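Local coordinates for protein pullulanase (Bacillus acidopullulyticus, PDB 2WAN) that hydrolyses alpha-1,6-glucosidic linkages in pullulan and probably at the branch points of amylopectin and related glucans, acting as a debranching enzyme, at residues 414-419 against 537-542; 203-208 against 231-236; 113-118 against 126-131. One frame throughout, in Å; residues are numbered along the deposited sequence.

Interaction 1: residues 414-419 against 537-542; sequences TDPAGW and LIQSLH. With GOL (glycerol), chain G.
Gln539 reaches from its helix into the type II turn Pro416–Trp419, and its side chain can be followed atom by atom. CB abuts the rim of the Trp419 indole in the ring plane, 4.0 Å from CZ3. CG stands anti to the backbone N (chi1 -178°) and the chain stays extended beyond it, which carries the amide past the indole to the turn. On the way CG passes 3.3 Å from O3 of a glycerol, probably derived from the crystallisation liquor. At the tip the two amide atoms divide the work. NE2 donates to Ala417 O at 3.1 Å, nearly straight at 164° and with the acceptor close to the amide plane. A second bond runs from NE2 to glycerol O3 at 2.9 Å. OE1 lies 3.5 Å from Pro416 CG and accepts from a water 2.8 Å away; that water donates as well to Ala417 O, so the carbonyl is gripped twice. The amide stands almost upright to the indole, 81° between planes. Glycerol O2 and O3 both donate to Gly418 O. Nearby, Asp415 forms a salt bridge with Lys535 and the Trp419 ring stacks on His615. Here helix 529-543 of the catalytic (beta/alpha)8 barrel uses a glutamine to hold a turn in the loop that approaches the first barrel strand, 435-438.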
loop_
_atom_site.group_PDB
_atom_site.type_symbol
_atom_site.label_atom_id
_atom_site.label_comp_id
_atom_site.label_asym_id
_atom_site.label_seq_id
_atom_site.Cartn_x
_atom_site.Cartn_y
_atom_site.Cartn_z
ATOM N N THR A 414 -29.768 -8.925 4.385
ATOM C CA THR A 414 -28.962 -8.062 5.285
ATOM C C THR A 414 -29.097 -6.568 5.006
ATOM O O THR A 414 -28.647 -5.751 5.817
ATOM C CB THR A 414 -27.449 -8.429 5.274
ATOM O OG1 THR A 414 -26.849 -8.022 4.034
ATOM C CG2 THR A 414 -27.268 -9.936 5.413
ATOM N N ASP A 415 -29.668 -6.193 3.856
ATOM C CA ASP A 415 -29.753 -4.779 3.510
ATOM C C ASP A 415 -30.685 -4.071 4.479
ATOM O O ASP A 415 -31.789 -4.567 4.762
ATOM C CB ASP A 415 -30.311 -4.590 2.090
ATOM C CG ASP A 415 -29.364 -5.030 0.997
ATOM O OD1 ASP A 415 -28.165 -5.271 1.232
ATOM O OD2 ASP A 415 -29.848 -5.128 -0.157
ATOM N N PRO A 416 -30.266 -2.897 4.999
ATOM C CA PRO A 416 -31.199 -2.163 5.834
ATOM C C PRO A 416 -32.307 -1.523 4.995
ATOM O O PRO A 416 -32.180 -1.418 3.772
ATOM C CB PRO A 416 -30.323 -1.076 6.473
ATOM C CG PRO A 416 -29.290 -0.779 5.410
ATOM C CD PRO A 416 -28.979 -2.182 4.838
ATOM N N ALA A 417 -33.397 -1.123 5.646
ATOM C CA ALA A 417 -34.489 -0.420 4.964
ATOM C C ALA A 417 -33.947 0.848 4.316
ATOM O O ALA A 417 -33.098 1.543 4.900
ATOM C CB ALA A 417 -35.622 -0.094 5.956
ATOM N N GLY A 418 -34.410 1.128 3.104
ATOM C CA GLY A 418 -34.001 2.343 2.407
ATOM C C GLY A 418 -32.722 2.217 1.598
ATOM O O GLY A 418 -32.370 3.157 0.883
ATOM N N TRP A 419 -32.042 1.071 1.700
ATOM C CA TRP A 419 -30.755 0.814 1.017
ATOM C C TRP A 419 -30.826 1.023 -0.497
ATOM O O TRP A 419 -29.861 1.510 -1.092
ATOM C CB TRP A 419 -30.307 -0.607 1.323
ATOM C CG TRP A 419 -28.901 -0.999 0.892
ATOM C CD1 TRP A 419 -28.566 -1.981 0.005
ATOM C CD2 TRP A 419 -27.660 -0.464 1.390
ATOM N NE1 TRP A 419 -27.190 -2.081 -0.104
ATOM C CE2 TRP A 419 -26.612 -1.162 0.736
ATOM C CE3 TRP A 419 -27.331 0.548 2.302
ATOM C CZ2 TRP A 419 -25.247 -0.883 0.978
ATOM C CZ3 TRP A 419 -25.963 0.840 2.530
ATOM C CH2 TRP A 419 -24.945 0.117 1.875
ATOM N N LEU A 537 -24.087 2.357 8.883
ATOM C CA LEU A 537 -23.076 3.432 9.029
ATOM C C LEU A 537 -22.873 4.172 7.691
ATOM O O LEU A 537 -22.931 5.412 7.619
ATOM C CB LEU A 537 -21.743 2.871 9.539
ATOM C CG LEU A 537 -20.532 3.821 9.677
ATOM C CD1 LEU A 537 -19.512 3.235 10.659
ATOM C CD2 LEU A 537 -19.807 4.076 8.345
ATOM N N ILE A 538 -22.619 3.396 6.645
ATOM C CA ILE A 538 -22.376 3.940 5.301
ATOM C C ILE A 538 -23.607 4.695 4.788
ATOM O O ILE A 538 -23.490 5.812 4.278
ATOM C CB ILE A 538 -21.945 2.803 4.351
ATOM C CG1 ILE A 538 -20.595 2.244 4.810
ATOM C CG2 ILE A 538 -21.903 3.268 2.858
ATOM C CD1 ILE A 538 -20.306 0.833 4.261
ATOM N N GLN A 539 -24.779 4.095 4.950
ATOM C CA GLN A 539 -26.037 4.743 4.564
ATOM C C GLN A 539 -26.220 6.101 5.242
ATOM O O GLN A 539 -26.620 7.100 4.593
ATOM C CB GLN A 539 -27.208 3.808 4.896
ATOM C CG GLN A 539 -28.575 4.308 4.512
ATOM C CD GLN A 539 -29.651 3.287 4.858
ATOM O OE1 GLN A 539 -29.627 2.661 5.936
ATOM N NE2 GLN A 539 -30.607 3.129 3.962
ATOM N N SER A 540 -25.929 6.139 6.541
ATOM C CA SER A 540 -26.093 7.345 7.353
ATOM C C SER A 540 -25.192 8.471 6.872
ATOM O O SER A 540 -25.625 9.607 6.737
ATOM C CB SER A 540 -25.766 7.059 8.827
ATOM O OG SER A 540 -25.877 8.243 9.608
ATOM N N LEU A 541 -23.924 8.135 6.650
ATOM C CA LEU A 541 -22.936 9.117 6.206
ATOM C C LEU A 541 -23.328 9.630 4.812
ATOM O O LEU A 541 -23.312 10.842 4.589
ATOM C CB LEU A 541 -21.512 8.561 6.251
ATOM C CG LEU A 541 -20.921 8.425 7.683
ATOM C CD1 LEU A 541 -19.570 7.758 7.669
ATOM C CD2 LEU A 541 -20.824 9.814 8.377
ATOM N N HIS A 542 -23.732 8.722 3.926
ATOM C CA HIS A 542 -24.159 9.123 2.582
ATOM C C HIS A 542 -25.331 10.096 2.631
ATOM O O HIS A 542 -25.366 11.055 1.856
ATOM C CB HIS A 542 -24.564 7.921 1.720
ATOM C CG HIS A 542 -23.426 7.075 1.215
ATOM N ND1 HIS A 542 -22.098 7.455 1.248
ATOM C CD2 HIS A 542 -23.456 5.883 0.575
ATOM C CE1 HIS A 542 -21.357 6.505 0.688
ATOM N NE2 HIS A 542 -22.165 5.555 0.249
HETATM C C1 GOL G . -32.410 8.390 1.283
HETATM O O1 GOL G . -33.406 8.733 0.342
HETATM C C2 GOL G . -32.019 6.924 1.117
HETATM O O2 GOL G . -33.108 6.096 1.475
HETATM C C3 GOL G . -30.833 6.626 2.023
HETATM O O3 GOL G . -30.454 5.269 1.950
HETATM O O HOH W 1 -32.069 2.347 7.315
#

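Interaction 2: residues 203-208 against 231-236; sequences GTLPAG and LTVPEG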
loop_
_atom_site.group_PDB
_atom_site.type_symbol
_atom_site.label_atom_id
_atom_site.label_comp_id
_atom_site.label_asym_id
_atom_site.label_seq_id
_atom_site.Cartn_x
_atom_site.Cartn_y
_atom_site.Cartn_z
ATOM N N GLY A 203 29.642 -3.659 -28.791
ATOM C CA GLY A 203 29.513 -2.232 -29.032
ATOM C C GLY A 203 30.529 -1.812 -30.066
ATOM O O GLY A 203 31.522 -2.508 -30.281
ATOM N N THR A 204 30.280 -0.678 -30.714
ATOM C CA THR A 204 31.204 -0.154 -31.717
ATOM C C THR A 204 32.122 0.892 -31.103
ATOM O O THR A 204 31.665 1.835 -30.460
ATOM C CB THR A 204 30.458 0.428 -32.944
ATOM O OG1 THR A 204 29.450 -0.497 -33.364
ATOM C CG2 THR A 204 31.428 0.671 -34.100
ATOM N N LEU A 205 33.421 0.697 -31.308
ATOM C CA LEU A 205 34.455 1.569 -30.772
ATOM C C LEU A 205 35.196 2.290 -31.893
ATOM O O LEU A 205 35.551 1.666 -32.891
ATOM C CB LEU A 205 35.448 0.743 -29.943
ATOM C CG LEU A 205 35.530 0.830 -28.411
ATOM C CD1 LEU A 205 34.319 1.475 -27.753
ATOM C CD2 LEU A 205 35.817 -0.546 -27.809
ATOM N N PRO A 206 35.429 3.608 -31.735
ATOM C CA PRO A 206 36.299 4.319 -32.676
ATOM C C PRO A 206 37.745 3.826 -32.578
ATOM O O PRO A 206 38.134 3.249 -31.553
ATOM C CB PRO A 206 36.204 5.780 -32.215
ATOM C CG PRO A 206 34.934 5.857 -31.422
ATOM C CD PRO A 206 34.828 4.524 -30.747
ATOM N N ALA A 207 38.525 4.048 -33.634
ATOM C CA ALA A 207 39.944 3.688 -33.660
ATOM C C ALA A 207 40.688 4.209 -32.430
ATOM O O ALA A 207 40.359 5.277 -31.906
ATOM C CB ALA A 207 40.596 4.214 -34.928
ATOM N N GLY A 208 41.681 3.450 -31.969
ATOM C CA GLY A 208 42.543 3.890 -30.870
ATOM C C GLY A 208 42.910 2.806 -29.875
ATOM O O GLY A 208 42.512 1.651 -30.025
ATOM N N LEU A 231 43.625 -2.925 -25.389
ATOM C CA LEU A 231 42.825 -3.141 -26.596
ATOM C C LEU A 231 43.093 -2.032 -27.615
ATOM O O LEU A 231 42.803 -0.860 -27.357
ATOM C CB LEU A 231 41.327 -3.183 -26.246
ATOM C CG LEU A 231 40.273 -3.181 -27.365
ATOM C CD1 LEU A 231 40.190 -4.534 -28.038
ATOM C CD2 LEU A 231 38.912 -2.795 -26.817
ATOM N N THR A 232 43.652 -2.402 -28.764
ATOM C CA THR A 232 43.824 -1.453 -29.860
ATOM C C THR A 232 42.777 -1.706 -30.949
ATOM O O THR A 232 42.631 -2.826 -31.438
ATOM C CB THR A 232 45.257 -1.477 -30.453
ATOM O OG1 THR A 232 45.575 -2.800 -30.889
ATOM C CG2 THR A 232 46.272 -1.059 -29.415
ATOM N N VAL A 233 42.033 -0.655 -31.281
ATOM C CA VAL A 233 41.004 -0.698 -32.317
ATOM C C VAL A 233 41.580 -0.087 -33.598
ATOM O O VAL A 233 41.983 1.080 -33.595
ATOM C CB VAL A 233 39.715 0.045 -31.870
ATOM C CG1 VAL A 233 38.682 0.098 -32.994
ATOM C CG2 VAL A 233 39.120 -0.627 -30.646
ATOM N N PRO A 234 41.624 -0.878 -34.693
ATOM C CA PRO A 234 42.284 -0.474 -35.940
ATOM C C PRO A 234 41.614 0.704 -36.649
ATOM O O PRO A 234 40.538 1.150 -36.238
ATOM C CB PRO A 234 42.177 -1.731 -36.812
ATOM C CG PRO A 234 40.973 -2.441 -36.295
ATOM C CD PRO A 234 41.006 -2.212 -34.814
ATOM N N GLU A 235 42.269 1.188 -37.704
ATOM C CA GLU A 235 41.733 2.206 -38.609
ATOM C C GLU A 235 40.257 1.964 -38.941
ATOM O O GLU A 235 39.872 0.853 -39.313
ATOM C CB GLU A 235 42.551 2.200 -39.907
ATOM C CG GLU A 235 42.223 3.317 -40.890
ATOM C CD GLU A 235 43.069 4.558 -40.671
ATOM O OE1 GLU A 235 44.286 4.419 -40.410
ATOM O OE2 GLU A 235 42.519 5.676 -40.769
ATOM N N GLY A 236 39.441 3.005 -38.796
ATOM C CA GLY A 236 38.034 2.952 -39.201
ATOM C C GLY A 236 37.059 2.496 -38.129
ATOM O O GLY A 236 35.846 2.650 -38.282
#
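Gly208 and Val233 are joined by two backbone hydrogen bonds that define an antiparallel hydrogen-bonded pair. Gly208 N donates to Val233 O at 2.9 Å, while Val233 N returns the bond to Gly208 O at 2.7 Å with an N-H...O angle of 177°. Weaker CA-H...O contacts flank them: Ala207 CA approaches Val233 O at 3.3 Å, and Thr232 CA approaches Gly208 O at 3.4 Å. Gly208 has phi 140°, where a CB would press on the carbonyl O of Ala207.

The apolar pairs come from Leu205, Leu231 and Val233. CG2 of Val233 turns to Leu205 CB at 4.0 Å. Farther along, CD2 of Leu205 meets CD2 of Leu231 at 4.0 Å, and both leucines also touch Phe242.

A third kind of contact sets methyl groups against backbone carbonyls. Val233 CG1, anti to its own backbone N (chi1 175°), sits 3.5 Å from both Leu205 O and Pro206 O. At the exposed end, Ala207 CB rests 3.3 Å from Pro234 O. With an alanine in place of Val233 both branches are lost, which would probably open a gap beside Leu205 and the Pro206 carbonyl.

Strand 198-205 pairs with 238-245, whereas 223-233 pairs with 208-216. Residues 206-207 and 234-237 thus carry the chain from one sheet to the other, side by side at one end, as expected of the beta sandwich of an X25 domain, probably immunoglobulin-like.

Interaction 3: residues 113-118 against 126-131; sequences SVSNAY and LAKLSM
Ser115 lays its hydroxyl alongside the aliphatic start of Lys128, OG lying 3.5 Å from CG. The lysine chain leaves its strand with CG anti to the backbone N, then bends at chi2 (79°) and again at chi4, which brings NZ round to a water that also binds Ser115 OG; NZ has a further partner in Asn579.

The two strands pair as an antiparallel hairpin within a larger sheet, with axes 4.6 Å apart at closest approach and directions 158° apart. Tyr118 and Leu126 exchange N-H...O bonds in both directions, and Lys128 N donates to Asn116 O at 2.9 Å. Between Val114 and Asn116 the register slips by one residue, a beta bulge, and Ser115 N donates to Lys128 O at 2.7 Å. Beyond it the pairing is continued by one side-chain and one backbone bond: Ser113 N points almost straight at Ser130 OG (2.8 Å, 176°), while Ser130 N donates to Ser113 O.

The face of Val114, Ala117, Ala127 and Leu129 is apolar. Val114 CG2 meets Leu129 CD2 at 4.0 Å, and Val290 of strand 288-292 lies against Val114 and Ala117. On the other face, Asn116 ND2 lies 3.3 Å above the plane of the Tyr118 ring, over its centre, and donates to a water that in turn donates to Leu126 O.

The chemistry implies two roles: the apolar face is buried within its own domain, whereas the mixed face of Asn116, Tyr118, Leu126 and Lys128 forms an interface with the catalytic part, where Tyr118 OH is hydrogen-bonded to Gln571 and Thr576, Lys128 NZ to Asn579, and Leu126 touches Ser578.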
loop_
_atom_site.group_PDB
_atom_site.type_symbol
_atom_site.label_atom_id
_atom_site.label_comp_id
_atom_site.label_asym_id
_atom_site.label_seq_id
_atom_site.Cartn_x
_atom_site.Cartn_y
_atom_site.Cartn_z
ATOM N N SER A 113 22.490 -31.211 3.501
ATOM C CA SER A 113 21.149 -31.335 2.910
ATOM C C SER A 113 20.783 -30.330 1.817
ATOM O O SER A 113 21.353 -29.236 1.740
ATOM C CB SER A 113 20.092 -31.267 4.018
ATOM O OG SER A 113 20.155 -30.028 4.700
ATOM N N VAL A 114 19.833 -30.720 0.967
ATOM C CA VAL A 114 19.037 -29.760 0.202
ATOM C C VAL A 114 18.081 -29.150 1.232
ATOM O O VAL A 114 17.251 -29.862 1.799
ATOM C CB VAL A 114 18.240 -30.446 -0.940
ATOM C CG1 VAL A 114 17.309 -29.455 -1.640
ATOM C CG2 VAL A 114 19.184 -31.086 -1.955
ATOM N N SER A 115 18.229 -27.856 1.521
ATOM C CA SER A 115 17.474 -27.249 2.630
ATOM C C SER A 115 16.098 -26.687 2.221
ATOM O O SER A 115 15.250 -26.435 3.077
ATOM C CB SER A 115 18.305 -26.186 3.366
ATOM O OG SER A 115 18.652 -25.122 2.502
ATOM N N ASN A 116 15.907 -26.486 0.921
ATOM C CA ASN A 116 14.638 -26.017 0.346
ATOM C C ASN A 116 14.604 -26.277 -1.146
ATOM O O ASN A 116 15.650 -26.268 -1.804
ATOM C CB ASN A 116 14.424 -24.508 0.585
ATOM C CG ASN A 116 12.973 -24.078 0.358
ATOM O OD1 ASN A 116 12.116 -24.303 1.209
ATOM N ND2 ASN A 116 12.703 -23.455 -0.778
ATOM N N ALA A 117 13.407 -26.499 -1.692
ATOM C CA ALA A 117 13.237 -26.645 -3.138
ATOM C C ALA A 117 11.857 -26.194 -3.609
ATOM O O ALA A 117 10.834 -26.556 -3.007
ATOM C CB ALA A 117 13.497 -28.087 -3.584
ATOM N N TYR A 118 11.850 -25.413 -4.688
ATOM C CA TYR A 118 10.623 -24.872 -5.265
ATOM C C TYR A 118 10.489 -25.279 -6.717
ATOM O O TYR A 118 11.459 -25.236 -7.472
ATOM C CB TYR A 118 10.626 -23.334 -5.204
ATOM C CG TYR A 118 10.380 -22.713 -3.852
ATOM C CD1 TYR A 118 9.360 -23.186 -3.005
ATOM C CD2 TYR A 118 11.128 -21.608 -3.432
ATOM C CE1 TYR A 118 9.113 -22.601 -1.780
ATOM C CE2 TYR A 118 10.885 -21.004 -2.214
ATOM C CZ TYR A 118 9.868 -21.503 -1.383
ATOM O OH TYR A 118 9.611 -20.924 -0.162
ATOM N N LEU A 126 14.125 -24.765 -8.260
ATOM C CA LEU A 126 15.104 -23.908 -7.597
ATOM C C LEU A 126 15.445 -24.514 -6.246
ATOM O O LEU A 126 14.606 -24.553 -5.349
ATOM C CB LEU A 126 14.553 -22.478 -7.430
ATOM C CG LEU A 126 15.467 -21.481 -6.699
ATOM C CD1 LEU A 126 16.525 -20.946 -7.660
ATOM C CD2 LEU A 126 14.675 -20.319 -6.109
ATOM N N ALA A 127 16.679 -24.992 -6.098
ATOM C CA ALA A 127 17.073 -25.726 -4.895
ATOM C C ALA A 127 18.221 -25.081 -4.129
ATOM O O ALA A 127 19.237 -24.710 -4.718
ATOM C CB ALA A 127 17.421 -27.178 -5.248
ATOM N N LYS A 128 18.045 -24.977 -2.815
ATOM C CA LYS A 128 19.049 -24.421 -1.912
ATOM C C LYS A 128 19.791 -25.529 -1.168
ATOM O O LYS A 128 19.173 -26.447 -0.618
ATOM C CB LYS A 128 18.396 -23.458 -0.910
ATOM C CG LYS A 128 19.363 -22.781 0.069
ATOM C CD LYS A 128 20.091 -21.611 -0.584
ATOM C CE LYS A 128 21.344 -21.230 0.196
ATOM N NZ LYS A 128 21.106 -21.037 1.654
ATOM N N LEU A 129 21.120 -25.424 -1.126
ATOM C CA LEU A 129 21.949 -26.421 -0.444
ATOM C C LEU A 129 22.550 -25.851 0.838
ATOM O O LEU A 129 22.885 -24.667 0.901
ATOM C CB LEU A 129 23.060 -26.907 -1.377
ATOM C CG LEU A 129 22.710 -27.119 -2.856
ATOM C CD1 LEU A 129 23.962 -27.126 -3.711
ATOM C CD2 LEU A 129 21.898 -28.398 -3.068
ATOM N N SER A 130 22.691 -26.702 1.853
ATOM C CA SER A 130 23.247 -26.292 3.145
ATOM C C SER A 130 24.747 -25.965 3.092
ATOM O O SER A 130 25.295 -25.379 4.032
ATOM C CB SER A 130 22.977 -27.357 4.206
ATOM O OG SER A 130 23.505 -28.610 3.808
ATOM N N MET A 131 25.401 -26.361 2.001
ATOM C CA MET A 131 26.791 -25.977 1.719
ATOM C C MET A 131 27.045 -25.996 0.209
ATOM O O MET A 131 26.385 -26.742 -0.518
ATOM C CB MET A 131 27.791 -26.864 2.478
ATOM C CG MET A 131 27.610 -28.365 2.299
ATOM S SD MET A 131 28.872 -29.321 3.183
ATOM C CE MET A 131 28.399 -29.072 4.898
HETATM O O HOH W 2 20.770 -23.506 3.431
HETATM O O HOH W 3 14.737 -23.005 -2.684
#

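From the N-terminal end of the modelled chain, interaction 3 comes first, closing the short hairpin of strands 114-121 and 124-129 where the N-terminal sheet meets the catalytic part. Interaction 2 follows, bringing the turn from strand 198-205 into 208-216 against the end of strand 223-233, across 22 intervening residues, and so ties the two sheets of the X25 domain at one end. Interaction 1 spans the longest interval, 117 residues, and joins the loop that follows strand 406-407 to helix 529-543 of the catalytic barrel. The three lie in series, none nested or crossed. They are also well separated, the centres of interactions 1 and 2 being about 76 Å apart.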